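Local structure of beta-N-acetylhexosaminidase (Mycobacterium smegmatis, 4YYF) at residues R42-Q47 against L343-V348; L48-V53 against A316-W321; A64-G69 against E326-L331; D306-A311 against D332-A337. The protein probably hydrolyses terminal non-reducing N-acetyl-D-hexosamine residues in N-acetyl-beta-D-hexosaminides, as a member of glycosyl hydrolase family 3. The protein carries 1 engineered substitution. All coordinates share one frame; numbering follows the deposited sequence.

Contact 1. Residues R42-Q47 against L343-V348; sequences RDKLAQ and LNQGAV. With NA (sodium ion), chain F.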
loop_
_atom_site.group_PDB
_atom_site.type_symbol
_atom_site.label_atom_id
_atom_site.label_comp_id
_atom_site.label_asym_id
_atom_site.label_seq_id
_atom_site.Cartn_x
_atom_site.Cartn_y
_atom_site.Cartn_z
ATOM N N ARG A 42 -19.345 -6.287 -10.244
ATOM C CA ARG A 42 -17.990 -6.496 -10.746
ATOM C C ARG A 42 -17.182 -5.197 -10.701
ATOM O O ARG A 42 -15.976 -5.214 -10.449
ATOM C CB ARG A 42 -18.044 -7.087 -12.168
ATOM C CG ARG A 42 -16.703 -7.537 -12.751
ATOM C CD ARG A 42 -16.939 -8.307 -14.047
ATOM N NE ARG A 42 -15.720 -8.847 -14.652
ATOM C CZ ARG A 42 -15.254 -10.074 -14.439
ATOM N NH1 ARG A 42 -15.886 -10.906 -13.607
ATOM N NH2 ARG A 42 -14.147 -10.472 -15.058
ATOM N N ASP A 43 -17.837 -4.063 -10.917
ATOM C CA ASP A 43 -17.115 -2.786 -10.851
ATOM C C ASP A 43 -16.810 -2.362 -9.415
ATOM O O ASP A 43 -15.800 -1.688 -9.161
ATOM C CB ASP A 43 -17.873 -1.682 -11.595
ATOM C CG ASP A 43 -17.949 -1.936 -13.091
ATOM O OD1 ASP A 43 -17.208 -2.810 -13.595
ATOM O OD2 ASP A 43 -18.755 -1.260 -13.762
ATOM N N LYS A 44 -17.683 -2.739 -8.481
ATOM C CA LYS A 44 -17.389 -2.550 -7.065
ATOM C C LYS A 44 -16.163 -3.353 -6.699
ATOM O O LYS A 44 -15.298 -2.866 -5.987
ATOM C CB LYS A 44 -18.541 -3.015 -6.185
ATOM C CG LYS A 44 -19.803 -2.199 -6.292
ATOM C CD LYS A 44 -20.820 -2.732 -5.303
ATOM C CE LYS A 44 -22.008 -1.802 -5.163
ATOM N NZ LYS A 44 -22.899 -2.249 -4.045
ATOM N N LEU A 45 -16.102 -4.597 -7.173
ATOM C CA LEU A 45 -14.947 -5.466 -6.896
ATOM C C LEU A 45 -13.662 -4.939 -7.528
ATOM O O LEU A 45 -12.587 -4.962 -6.898
ATOM C CB LEU A 45 -15.213 -6.912 -7.349
ATOM C CG LEU A 45 -16.325 -7.626 -6.563
ATOM C CD1 LEU A 45 -16.746 -8.935 -7.225
ATOM C CD2 LEU A 45 -15.850 -7.874 -5.140
ATOM N N ALA A 46 -13.760 -4.438 -8.760
ATOM C CA ALA A 46 -12.564 -3.929 -9.434
ATOM C C ALA A 46 -12.001 -2.704 -8.716
ATOM O O ALA A 46 -10.801 -2.423 -8.783
ATOM C CB ALA A 46 -12.856 -3.614 -10.916
ATOM N N GLN A 47 -12.861 -1.976 -8.010
ATOM C CA GLN A 47 -12.403 -0.799 -7.287
ATOM C C GLN A 47 -11.486 -1.163 -6.108
ATOM O O GLN A 47 -10.764 -0.312 -5.582
ATOM C CB GLN A 47 -13.620 0.014 -6.825
ATOM C CG GLN A 47 -13.279 1.306 -6.130
ATOM C CD GLN A 47 -12.495 2.267 -7.004
ATOM O OE1 GLN A 47 -11.593 2.970 -6.508
ATOM N NE2 GLN A 47 -12.842 2.322 -8.307
ATOM N N LEU A 343 -17.070 -14.447 0.643
ATOM C CA LEU A 343 -16.794 -13.019 0.757
ATOM C C LEU A 343 -18.113 -12.317 1.035
ATOM O O LEU A 343 -19.051 -12.436 0.258
ATOM C CB LEU A 343 -16.182 -12.486 -0.542
ATOM C CG LEU A 343 -15.849 -10.989 -0.566
ATOM C CD1 LEU A 343 -14.882 -10.668 0.555
ATOM C CD2 LEU A 343 -15.262 -10.571 -1.908
ATOM N N ASN A 344 -18.196 -11.603 2.150
ATOM C CA ASN A 344 -19.450 -10.970 2.525
ATOM C C ASN A 344 -19.666 -9.670 1.755
ATOM O O ASN A 344 -18.720 -8.914 1.543
ATOM C CB ASN A 344 -19.462 -10.682 4.024
ATOM C CG ASN A 344 -20.824 -10.250 4.521
ATOM O OD1 ASN A 344 -21.150 -9.058 4.524
ATOM N ND2 ASN A 344 -21.635 -11.219 4.948
ATOM N N GLN A 345 -20.910 -9.394 1.367
ATOM C CA GLN A 345 -21.226 -8.136 0.680
ATOM C C GLN A 345 -20.787 -6.909 1.494
ATOM O O GLN A 345 -20.356 -5.899 0.937
ATOM C CB GLN A 345 -22.726 -8.065 0.368
ATOM C CG GLN A 345 -23.120 -6.877 -0.513
ATOM C CD GLN A 345 -22.356 -6.833 -1.833
ATOM O OE1 GLN A 345 -22.259 -7.837 -2.544
ATOM N NE2 GLN A 345 -21.798 -5.665 -2.160
ATOM N N GLY A 346 -20.884 -7.010 2.818
ATOM C CA GLY A 346 -20.519 -5.912 3.695
ATOM C C GLY A 346 -19.040 -5.599 3.631
ATOM O O GLY A 346 -18.623 -4.443 3.769
ATOM N N ALA A 347 -18.229 -6.627 3.419
ATOM C CA ALA A 347 -16.785 -6.421 3.348
ATOM C C ALA A 347 -16.455 -5.624 2.100
ATOM O O ALA A 347 -15.570 -4.763 2.101
ATOM C CB ALA A 347 -16.058 -7.742 3.335
ATOM N N VAL A 348 -17.169 -5.933 1.023
ATOM C CA VAL A 348 -16.960 -5.258 -0.248
ATOM C C VAL A 348 -17.436 -3.809 -0.167
ATOM O O VAL A 348 -16.717 -2.895 -0.581
ATOM C CB VAL A 348 -17.681 -6.001 -1.388
ATOM C CG1 VAL A 348 -17.652 -5.179 -2.677
ATOM C CG2 VAL A 348 -17.032 -7.339 -1.615
HETATM NA NA NA F . -13.705 -4.821 3.474
HETATM O O HOH W 1 -11.994 -4.166 4.852
HETATM O O HOH W 2 -12.296 -6.472 2.760
#
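L45 and V348 meet methyl to methyl where helix 41-46, which leads into the first strand of this GH3 TIM-barrel domain, packs on the start of its last helix, 345-357. L45 CD2 lies 3.8 Å from V348 CG2, the two side chains crossing at about a right angle, and the same methyl reaches L343 CD2 at 4.3 Å. Branched apolar residues suit this buried junction. With V348 CG1 anti to the backbone N (chi1 171°), that methyl is turned to K44 CB, 4.2 Å away. Lysine serves here in two ways: its aliphatic part adds to the apolar patch and its extended chain carries NZ out to polar partners. K44 NZ passes Q345 NE2 at 4.1 Å without bonding to it; the amine is held by A37 O and the amide by D349.

Behind this shell the helix start is fixed. N344 is the N-cap, and asparagine suits it because its short carboxamide bends back: OD1 accepts from G346 N at 2.7 Å, with an N-H...O angle of 149°. One turn on, a sodium ion is shared by A347, S351 OG and two waters, and the backbone oxygen A347 O lies 2.3 Å from the metal.

Contact 2. Residues L48-V53 against A316-W321; sequences LLTVGV and ADNALW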
loop_
_atom_site.group_PDB
_atom_site.type_symbol
_atom_site.label_atom_id
_atom_site.label_comp_id
_atom_site.label_asym_id
_atom_site.label_seq_id
_atom_site.Cartn_x
_atom_site.Cartn_y
_atom_site.Cartn_z
ATOM N N LEU A 48 -11.502 -2.431 -5.710
ATOM C CA LEU A 48 -10.708 -2.898 -4.573
ATOM C C LEU A 48 -9.328 -3.422 -4.989
ATOM O O LEU A 48 -8.597 -3.969 -4.156
ATOM C CB LEU A 48 -11.455 -4.016 -3.832
ATOM C CG LEU A 48 -12.901 -3.698 -3.461
ATOM C CD1 LEU A 48 -13.542 -4.832 -2.659
ATOM C CD2 LEU A 48 -12.992 -2.368 -2.706
ATOM N N LEU A 49 -8.994 -3.292 -6.273
ATOM C CA LEU A 49 -7.753 -3.848 -6.814
ATOM C C LEU A 49 -6.805 -2.742 -7.260
ATOM O O LEU A 49 -7.239 -1.736 -7.825
ATOM C CB LEU A 49 -8.050 -4.756 -8.021
ATOM C CG LEU A 49 -9.181 -5.783 -7.878
ATOM C CD1 LEU A 49 -9.365 -6.552 -9.178
ATOM C CD2 LEU A 49 -8.910 -6.729 -6.711
ATOM N N THR A 50 -5.511 -2.928 -7.010
ATOM C CA THR A 50 -4.489 -2.047 -7.586
ATOM C C THR A 50 -3.500 -2.928 -8.327
ATOM O O THR A 50 -3.000 -3.907 -7.766
ATOM C CB THR A 50 -3.754 -1.237 -6.506
ATOM O OG1 THR A 50 -4.705 -0.424 -5.796
ATOM C CG2 THR A 50 -2.700 -0.321 -7.153
ATOM N N VAL A 51 -3.237 -2.613 -9.594
ATOM C CA VAL A 51 -2.424 -3.509 -10.408
ATOM C C VAL A 51 -1.274 -2.789 -11.098
ATOM O O VAL A 51 -1.438 -1.685 -11.622
ATOM C CB VAL A 51 -3.279 -4.275 -11.460
ATOM C CG1 VAL A 51 -4.190 -5.276 -10.768
ATOM C CG2 VAL A 51 -4.094 -3.297 -12.324
ATOM N N GLY A 52 -0.107 -3.419 -11.085
ATOM C CA GLY A 52 1.057 -2.875 -11.775
ATOM C C GLY A 52 0.862 -2.922 -13.277
ATOM O O GLY A 52 0.289 -3.889 -13.795
ATOM N N VAL A 53 1.328 -1.876 -13.970
ATOM C CA VAL A 53 1.206 -1.760 -15.422
ATOM C C VAL A 53 2.585 -1.594 -16.059
ATOM O O VAL A 53 3.479 -1.046 -15.433
ATOM C CB VAL A 53 0.313 -0.571 -15.814
ATOM C CG1 VAL A 53 -1.103 -0.752 -15.252
ATOM C CG2 VAL A 53 0.913 0.740 -15.315
ATOM N N ALA A 316 -8.488 -6.579 4.270
ATOM C CA ALA A 316 -7.861 -5.552 3.448
ATOM C C ALA A 316 -8.925 -4.802 2.648
ATOM O O ALA A 316 -9.935 -5.385 2.250
ATOM C CB ALA A 316 -6.817 -6.161 2.514
ATOM N N ASP A 317 -8.701 -3.510 2.416
ATOM C CA ASP A 317 -9.597 -2.730 1.557
ATOM C C ASP A 317 -9.091 -2.723 0.132
ATOM O O ASP A 317 -9.827 -2.396 -0.800
ATOM C CB ASP A 317 -9.634 -1.272 1.987
ATOM C CG ASP A 317 -10.106 -1.095 3.393
ATOM O OD1 ASP A 317 -11.219 -1.564 3.705
ATOM O OD2 ASP A 317 -9.354 -0.485 4.183
ATOM N N ASN A 318 -7.815 -3.029 -0.039
ATOM C CA ASN A 318 -7.219 -2.908 -1.359
ATOM C C ASN A 318 -6.157 -3.969 -1.598
ATOM O O ASN A 318 -5.139 -4.014 -0.909
ATOM C CB ASN A 318 -6.628 -1.509 -1.548
ATOM C CG ASN A 318 -6.452 -1.150 -3.010
ATOM O OD1 ASN A 318 -5.624 -1.732 -3.712
ATOM N ND2 ASN A 318 -7.237 -0.188 -3.478
ATOM N N ALA A 319 -6.409 -4.825 -2.577
ATOM C CA ALA A 319 -5.507 -5.928 -2.900
ATOM C C ALA A 319 -4.608 -5.505 -4.038
ATOM O O ALA A 319 -5.087 -5.156 -5.128
ATOM C CB ALA A 319 -6.304 -7.166 -3.289
ATOM N N LEU A 320 -3.301 -5.555 -3.786
ATOM C CA LEU A 320 -2.304 -5.044 -4.714
ATOM C C LEU A 320 -1.459 -6.192 -5.261
ATOM O O LEU A 320 -1.018 -7.054 -4.503
ATOM C CB LEU A 320 -1.407 -4.049 -3.956
ATOM C CG LEU A 320 -0.183 -3.320 -4.549
ATOM C CD1 LEU A 320 1.077 -4.133 -4.482
ATOM C CD2 LEU A 320 -0.407 -2.868 -5.966
ATOM N N TRP A 321 -1.245 -6.208 -6.574
ATOM C CA TRP A 321 -0.237 -7.086 -7.184
ATOM C C TRP A 321 0.299 -6.428 -8.451
ATOM O O TRP A 321 -0.189 -5.372 -8.845
ATOM C CB TRP A 321 -0.754 -8.520 -7.394
ATOM C CG TRP A 321 -1.661 -8.759 -8.587
ATOM C CD1 TRP A 321 -1.304 -9.307 -9.795
ATOM C CD2 TRP A 321 -3.078 -8.514 -8.659
ATOM N NE1 TRP A 321 -2.413 -9.401 -10.615
ATOM C CE2 TRP A 321 -3.508 -8.924 -9.942
ATOM C CE3 TRP A 321 -4.017 -7.981 -7.767
ATOM C CZ2 TRP A 321 -4.842 -8.804 -10.356
ATOM C CZ3 TRP A 321 -5.342 -7.867 -8.177
ATOM C CH2 TRP A 321 -5.740 -8.277 -9.461
HETATM O O HOH W 3 -8.167 0.273 -6.232
#
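L49, T50 and V51 run alongside A319, L320 and W321 as parallel strands, the first and the last of the TIM barrel, and their pairing joins the two ends of the sheet. The backbone bonds go to and fro between the strands: A319 N to L48 O, T50 N to A319 O (2.9 Å), W321 N to T50 O and G52 N to W321 O (3.0 Å).

The polar side chains meet on the face that bears T50 and L320. Threonine suits this place because it offers both a hydroxyl and a methyl: T50 OG1 donates to N318 OD1 at 2.6 Å, and T50 CG2 rests 3.6 Å from L320 CD2. A water bridges L49 O and N318 ND2. N318 ND2 also bonds N355, so the amide is fixed in rotation and ties the strands to the last helix.

Apolar contacts fill the face of L49, V51, A319 and W321, covered by helices 304-314 and 327-340. W321 takes the crowded position between backbone N and carbonyl carbon (chi1 78°), which folds the broad indole back beside V51. L49 CD2 touches the ring edge, 4.0 Å from W321 CZ3. Over one face V51 CG1 makes a CH-pi contact, 3.6 Å from the centroid of the six-membered ring.

Contact 3. Residues A64-G69 against E326-L331; sequences ADHHVG and EVPAVL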
loop_
_atom_site.group_PDB
_atom_site.type_symbol
_atom_site.label_atom_id
_atom_site.label_comp_id
_atom_site.label_asym_id
_atom_site.label_seq_id
_atom_site.Cartn_x
_atom_site.Cartn_y
_atom_site.Cartn_z
ATOM N N ALA A 64 -9.924 0.851 -18.893
ATOM C CA ALA A 64 -11.154 0.897 -19.684
ATOM C C ALA A 64 -11.918 -0.425 -19.686
ATOM O O ALA A 64 -13.158 -0.445 -19.694
ATOM C CB ALA A 64 -10.858 1.342 -21.126
ATOM N N ASP A 65 -11.201 -1.545 -19.693
ATOM C CA ASP A 65 -11.885 -2.826 -19.869
ATOM C C ASP A 65 -12.402 -3.390 -18.561
ATOM O O ASP A 65 -13.405 -4.101 -18.541
ATOM C CB ASP A 65 -10.965 -3.869 -20.535
ATOM C CG ASP A 65 -10.549 -3.476 -21.939
ATOM O OD1 ASP A 65 -11.154 -2.549 -22.503
ATOM O OD2 ASP A 65 -9.607 -4.102 -22.481
ATOM N N HIS A 66 -11.710 -3.093 -17.470
ATOM C CA HIS A 66 -12.050 -3.703 -16.195
ATOM C C HIS A 66 -12.347 -2.715 -15.080
ATOM O O HIS A 66 -12.836 -3.116 -14.034
ATOM C CB HIS A 66 -10.937 -4.676 -15.766
ATOM C CG HIS A 66 -10.678 -5.744 -16.771
ATOM N ND1 HIS A 66 -11.539 -6.816 -16.951
ATOM C CD2 HIS A 66 -9.688 -5.912 -17.681
ATOM C CE1 HIS A 66 -11.087 -7.585 -17.918
ATOM N NE2 HIS A 66 -9.961 -7.063 -18.381
ATOM N N HIS A 67 -12.051 -1.435 -15.288
ATOM C CA HIS A 67 -12.374 -0.410 -14.275
ATOM C C HIS A 67 -11.680 -0.657 -12.941
ATOM O O HIS A 67 -12.257 -0.392 -11.871
ATOM C CB HIS A 67 -13.876 -0.321 -14.049
ATOM C CG HIS A 67 -14.651 -0.085 -15.301
ATOM N ND1 HIS A 67 -14.389 0.975 -16.145
ATOM C CD2 HIS A 67 -15.673 -0.771 -15.868
ATOM C CE1 HIS A 67 -15.218 0.931 -17.173
ATOM N NE2 HIS A 67 -16.003 -0.121 -17.031
ATOM N N VAL A 68 -10.445 -1.148 -12.996
ATOM C CA VAL A 68 -9.652 -1.303 -11.773
ATOM C C VAL A 68 -9.469 0.055 -11.097
ATOM O O VAL A 68 -9.315 1.097 -11.769
ATOM C CB VAL A 68 -8.280 -1.983 -12.017
ATOM C CG1 VAL A 68 -8.458 -3.433 -12.453
ATOM C CG2 VAL A 68 -7.438 -1.198 -13.037
ATOM N N GLY A 69 -9.514 0.059 -9.768
ATOM C CA GLY A 69 -9.477 1.309 -9.029
ATOM C C GLY A 69 -8.108 1.960 -9.059
ATOM O O GLY A 69 -7.984 3.184 -8.961
ATOM N N GLU A 326 -3.966 -11.023 -14.686
ATOM C CA GLU A 326 -4.824 -11.865 -13.856
ATOM C C GLU A 326 -6.169 -11.219 -13.526
ATOM O O GLU A 326 -7.032 -11.854 -12.920
ATOM C CB GLU A 326 -4.101 -12.230 -12.556
ATOM C CG GLU A 326 -2.820 -13.035 -12.748
ATOM C CD GLU A 326 -1.610 -12.180 -13.112
ATOM O OE1 GLU A 326 -1.727 -10.930 -13.160
ATOM O OE2 GLU A 326 -0.533 -12.766 -13.356
ATOM N N VAL A 327 -6.347 -9.960 -13.916
ATOM C CA VAL A 327 -7.510 -9.200 -13.459
ATOM C C VAL A 327 -8.866 -9.870 -13.773
ATOM O O VAL A 327 -9.702 -10.006 -12.886
ATOM C CB VAL A 327 -7.487 -7.745 -13.970
ATOM C CG1 VAL A 327 -8.848 -7.090 -13.771
ATOM C CG2 VAL A 327 -6.380 -6.944 -13.252
ATOM N N PRO A 328 -9.080 -10.306 -15.022
ATOM C CA PRO A 328 -10.402 -10.927 -15.233
ATOM C C PRO A 328 -10.616 -12.233 -14.452
ATOM O O PRO A 328 -11.738 -12.482 -14.018
ATOM C CB PRO A 328 -10.452 -11.180 -16.750
ATOM C CG PRO A 328 -9.045 -11.036 -17.245
ATOM C CD PRO A 328 -8.329 -10.136 -16.278
ATOM N N ALA A 329 -9.574 -13.038 -14.268
ATOM C CA ALA A 329 -9.692 -14.265 -13.470
ATOM C C ALA A 329 -9.937 -13.942 -11.998
ATOM O O ALA A 329 -10.681 -14.645 -11.295
ATOM C CB ALA A 329 -8.451 -15.115 -13.620
ATOM N N VAL A 330 -9.293 -12.884 -11.523
ATOM C CA VAL A 330 -9.480 -12.454 -10.143
ATOM C C VAL A 330 -10.915 -11.983 -9.914
ATOM O O VAL A 330 -11.570 -12.397 -8.962
ATOM C CB VAL A 330 -8.455 -11.362 -9.743
ATOM C CG1 VAL A 330 -8.861 -10.692 -8.428
ATOM C CG2 VAL A 330 -7.064 -11.972 -9.622
ATOM N N LEU A 331 -11.409 -11.131 -10.802
ATOM C CA LEU A 331 -12.781 -10.648 -10.695
ATOM C C LEU A 331 -13.790 -11.794 -10.776
ATOM O O LEU A 331 -14.791 -11.801 -10.059
ATOM C CB LEU A 331 -13.053 -9.602 -11.780
ATOM C CG LEU A 331 -12.310 -8.277 -11.560
ATOM C CD1 LEU A 331 -12.484 -7.366 -12.772
ATOM C CD2 LEU A 331 -12.795 -7.573 -10.288
#
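H66 leans from the end of helix 56-66 onto V327 and P328 near the start of helix 327-340. Its CB already touches the other segment: V327 CG1 is 3.8 Å away, and L331 CD1 stands at 4.3 Å. From there CG lies beside the backbone N (chi1 -58°), and this torsion carries the imidazole past V327 rather than away from it. H66 CG sits 3.8 Å from V327 CG1, and that methyl lies over a face of the ring, 4.2 Å from the ring centroid and 28° off the normal, in a CH-pi contact.

Helix 56-66 is the connection of a beta-alpha-beta unit, strand 49-52 to strand 70-73, on the outside of the TIM barrel, so the imidazole links the first barrel helix to helix 327-340, which follows the last strand.

Farther out, the same face meets the proline. H66 CE1 is 3.8 Å from P328 CB, and H66 NE2 comes to 4.1 Å from P328 CD. Proline suits a first helical turn, where no backbone N-H is needed for the helix, and its rigid ring offers CB and CD to the imidazole, the two rings being tilted against each other. Histidine combines a flat face for V327 CG1 and P328 CD with ring nitrogens that tolerate a partly exposed position.

H67 then ends the helix with a positive phi of 60° and turns the chain inward. Thereby V68, a compact buried residue, comes alongside V327, its CG1 3.9 Å from V327 CG1.

Contact 4. Residues D306-A311 against D332-A337; sequences DAVLRA and DRLEQA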
loop_
_atom_site.group_PDB
_atom_site.type_symbol
_atom_site.label_atom_id
_atom_site.label_comp_id
_atom_site.label_asym_id
_atom_site.label_seq_id
_atom_site.Cartn_x
_atom_site.Cartn_y
_atom_site.Cartn_z
ATOM N N ASP A 306 -6.731 -16.563 -5.456
ATOM C CA ASP A 306 -6.934 -17.064 -4.103
ATOM C C ASP A 306 -6.368 -16.093 -3.061
ATOM O O ASP A 306 -6.987 -15.860 -2.026
ATOM C CB ASP A 306 -6.314 -18.465 -3.964
ATOM C CG ASP A 306 -6.516 -19.073 -2.575
ATOM O OD1 ASP A 306 -7.449 -18.663 -1.839
ATOM O OD2 ASP A 306 -5.735 -19.981 -2.223
ATOM N N ALA A 307 -5.203 -15.509 -3.349
ATOM C CA ALA A 307 -4.554 -14.572 -2.429
ATOM C C ALA A 307 -5.368 -13.298 -2.267
ATOM O O ALA A 307 -5.505 -12.765 -1.154
ATOM C CB ALA A 307 -3.154 -14.229 -2.920
ATOM N N VAL A 308 -5.896 -12.798 -3.380
ATOM C CA VAL A 308 -6.742 -11.599 -3.341
ATOM C C VAL A 308 -8.005 -11.868 -2.538
ATOM O O VAL A 308 -8.390 -11.075 -1.671
ATOM C CB VAL A 308 -7.088 -11.124 -4.760
ATOM C CG1 VAL A 308 -8.196 -10.064 -4.726
ATOM C CG2 VAL A 308 -5.832 -10.582 -5.433
ATOM N N LEU A 309 -8.642 -13.002 -2.807
ATOM C CA LEU A 309 -9.815 -13.410 -2.036
ATOM C C LEU A 309 -9.519 -13.479 -0.531
ATOM O O LEU A 309 -10.263 -12.927 0.286
ATOM C CB LEU A 309 -10.330 -14.766 -2.529
ATOM C CG LEU A 309 -11.502 -15.339 -1.725
ATOM C CD1 LEU A 309 -12.595 -14.291 -1.565
ATOM C CD2 LEU A 309 -12.076 -16.616 -2.356
ATOM N N ARG A 310 -8.442 -14.166 -0.164
ATOM C CA ARG A 310 -8.070 -14.281 1.241
ATOM C C ARG A 310 -7.800 -12.921 1.888
ATOM O O ARG A 310 -8.178 -12.689 3.037
ATOM C CB ARG A 310 -6.861 -15.209 1.401
ATOM C CG ARG A 310 -7.211 -16.689 1.265
ATOM C CD ARG A 310 -5.985 -17.537 1.010
ATOM N NE ARG A 310 -6.338 -18.958 0.931
ATOM C CZ ARG A 310 -6.494 -19.746 1.991
ATOM N NH1 ARG A 310 -6.311 -19.255 3.210
ATOM N NH2 ARG A 310 -6.830 -21.023 1.836
ATOM N N ALA A 311 -7.156 -12.021 1.150
ATOM C CA ALA A 311 -6.877 -10.691 1.680
ATOM C C ALA A 311 -8.165 -9.924 1.967
ATOM O O ALA A 311 -8.325 -9.366 3.047
ATOM C CB ALA A 311 -5.973 -9.894 0.736
ATOM N N ASP A 332 -13.529 -12.765 -11.648
ATOM C CA ASP A 332 -14.356 -13.971 -11.715
ATOM C C ASP A 332 -14.414 -14.688 -10.373
ATOM O O ASP A 332 -15.478 -15.119 -9.928
ATOM C CB ASP A 332 -13.816 -14.945 -12.770
ATOM C CG ASP A 332 -14.151 -14.523 -14.179
ATOM O OD1 ASP A 332 -14.871 -13.519 -14.346
ATOM O OD2 ASP A 332 -13.698 -15.201 -15.123
ATOM N N ARG A 333 -13.265 -14.827 -9.731
ATOM C CA ARG A 333 -13.204 -15.566 -8.474
ATOM C C ARG A 333 -13.907 -14.779 -7.362
ATOM O O ARG A 333 -14.537 -15.355 -6.474
ATOM C CB ARG A 333 -11.740 -15.849 -8.098
ATOM C CG ARG A 333 -11.541 -16.629 -6.790
ATOM C CD ARG A 333 -12.074 -18.060 -6.897
ATOM N NE ARG A 333 -11.907 -18.838 -5.659
ATOM C CZ ARG A 333 -12.849 -18.991 -4.730
ATOM N NH1 ARG A 333 -14.035 -18.419 -4.885
ATOM N NH2 ARG A 333 -12.610 -19.719 -3.642
ATOM N N LEU A 334 -13.805 -13.454 -7.413
ATOM C CA LEU A 334 -14.417 -12.632 -6.379
ATOM C C LEU A 334 -15.942 -12.670 -6.459
ATOM O O LEU A 334 -16.616 -12.728 -5.432
ATOM C CB LEU A 334 -13.894 -11.198 -6.439
ATOM C CG LEU A 334 -12.424 -11.066 -6.033
ATOM C CD1 LEU A 334 -11.968 -9.608 -6.108
ATOM C CD2 LEU A 334 -12.230 -11.615 -4.624
ATOM N N GLU A 335 -16.479 -12.651 -7.674
ATOM C CA GLU A 335 -17.914 -12.819 -7.869
ATOM C C GLU A 335 -18.413 -14.174 -7.354
ATOM O O GLU A 335 -19.475 -14.260 -6.736
ATOM C CB GLU A 335 -18.282 -12.630 -9.344
ATOM C CG GLU A 335 -18.052 -11.227 -9.864
ATOM C CD GLU A 335 -18.851 -10.931 -11.131
ATOM O OE1 GLU A 335 -18.235 -10.797 -12.215
ATOM O OE2 GLU A 335 -20.098 -10.826 -11.043
ATOM N N GLN A 336 -17.642 -15.227 -7.593
ATOM C CA GLN A 336 -18.003 -16.549 -7.085
ATOM C C GLN A 336 -17.992 -16.584 -5.555
ATOM O O GLN A 336 -18.844 -17.225 -4.932
ATOM C CB GLN A 336 -17.064 -17.618 -7.650
ATOM C CG GLN A 336 -17.151 -17.797 -9.156
ATOM C CD GLN A 336 -15.962 -18.563 -9.716
ATOM O OE1 GLN A 336 -15.218 -19.205 -8.969
ATOM N NE2 GLN A 336 -15.771 -18.489 -11.034
ATOM N N ALA A 337 -17.031 -15.892 -4.952
ATOM C CA ALA A 337 -16.939 -15.854 -3.496
ATOM C C ALA A 337 -18.147 -15.139 -2.891
ATOM O O ALA A 337 -18.631 -15.520 -1.821
ATOM C CB ALA A 337 -15.667 -15.190 -3.062
#
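L309 is the bump of this contact and the surface of R333, L334 and A337 is the hollow that receives it. The two helices, 304-314 and 327-340, lie on the outer layer of the TIM barrel as the helices before and after strand 319-321 in the alternating beta/alpha order of the barrel. Their short segments run 9.7 Å apart at closest approach, crossing at -44°.

With CG anti to the backbone N (chi1 176°), L309 projects straight at the partner helix and parts its two methyls. CD1 drops toward the floor of the hollow, 3.5 Å from A337 CB, where the small alanine makes room for it; L334 CD2 stands at its side. CD2 takes the other wall: it lies over one face of the R333 guanidinium, 3.4 Å from R333 CZ and displaced toward the rim. R333 bends at chi2 (67°), which folds its flat end back over the leucine, and its NH2 is paired with E342, a partner that holds the group over the methyl.

L334 answers as the opposing bump. Its CD2 fits against the backbone of the first helix, 4.0 Å from L309 CA, while CD1 meets V308 CG1 at 4.0 Å; leucine and valine suit this buried side, and V308 also touches A319 and W321 of the strand. On helix 304-314, a salt bridge joins residues one turn apart, R310 NE to D306 OD1 at 3.0 Å.

Overall arrangement
From the N terminus, helix 41-46 comes first, and contact 1 closes the longest loop by bringing it to helix 345-357; the other three contacts are nested within that loop. Strand 49-52 follows, and contact 2 pairs it with the last strand, 319-321, closing the barrel. Helix 56-66 then leads to contact 3, which reaches helix 327-340 and therefore crosses contact 2. Contact 4 joins helices 304-314 and 327-340 across a short loop around strand 319-321, crossing both contact 2 and contact 3. Helix 327-340 is the hub: R42 bridges to its D332 and E335, V330 touches V308, and W321 NE1 bonds E326 just before it.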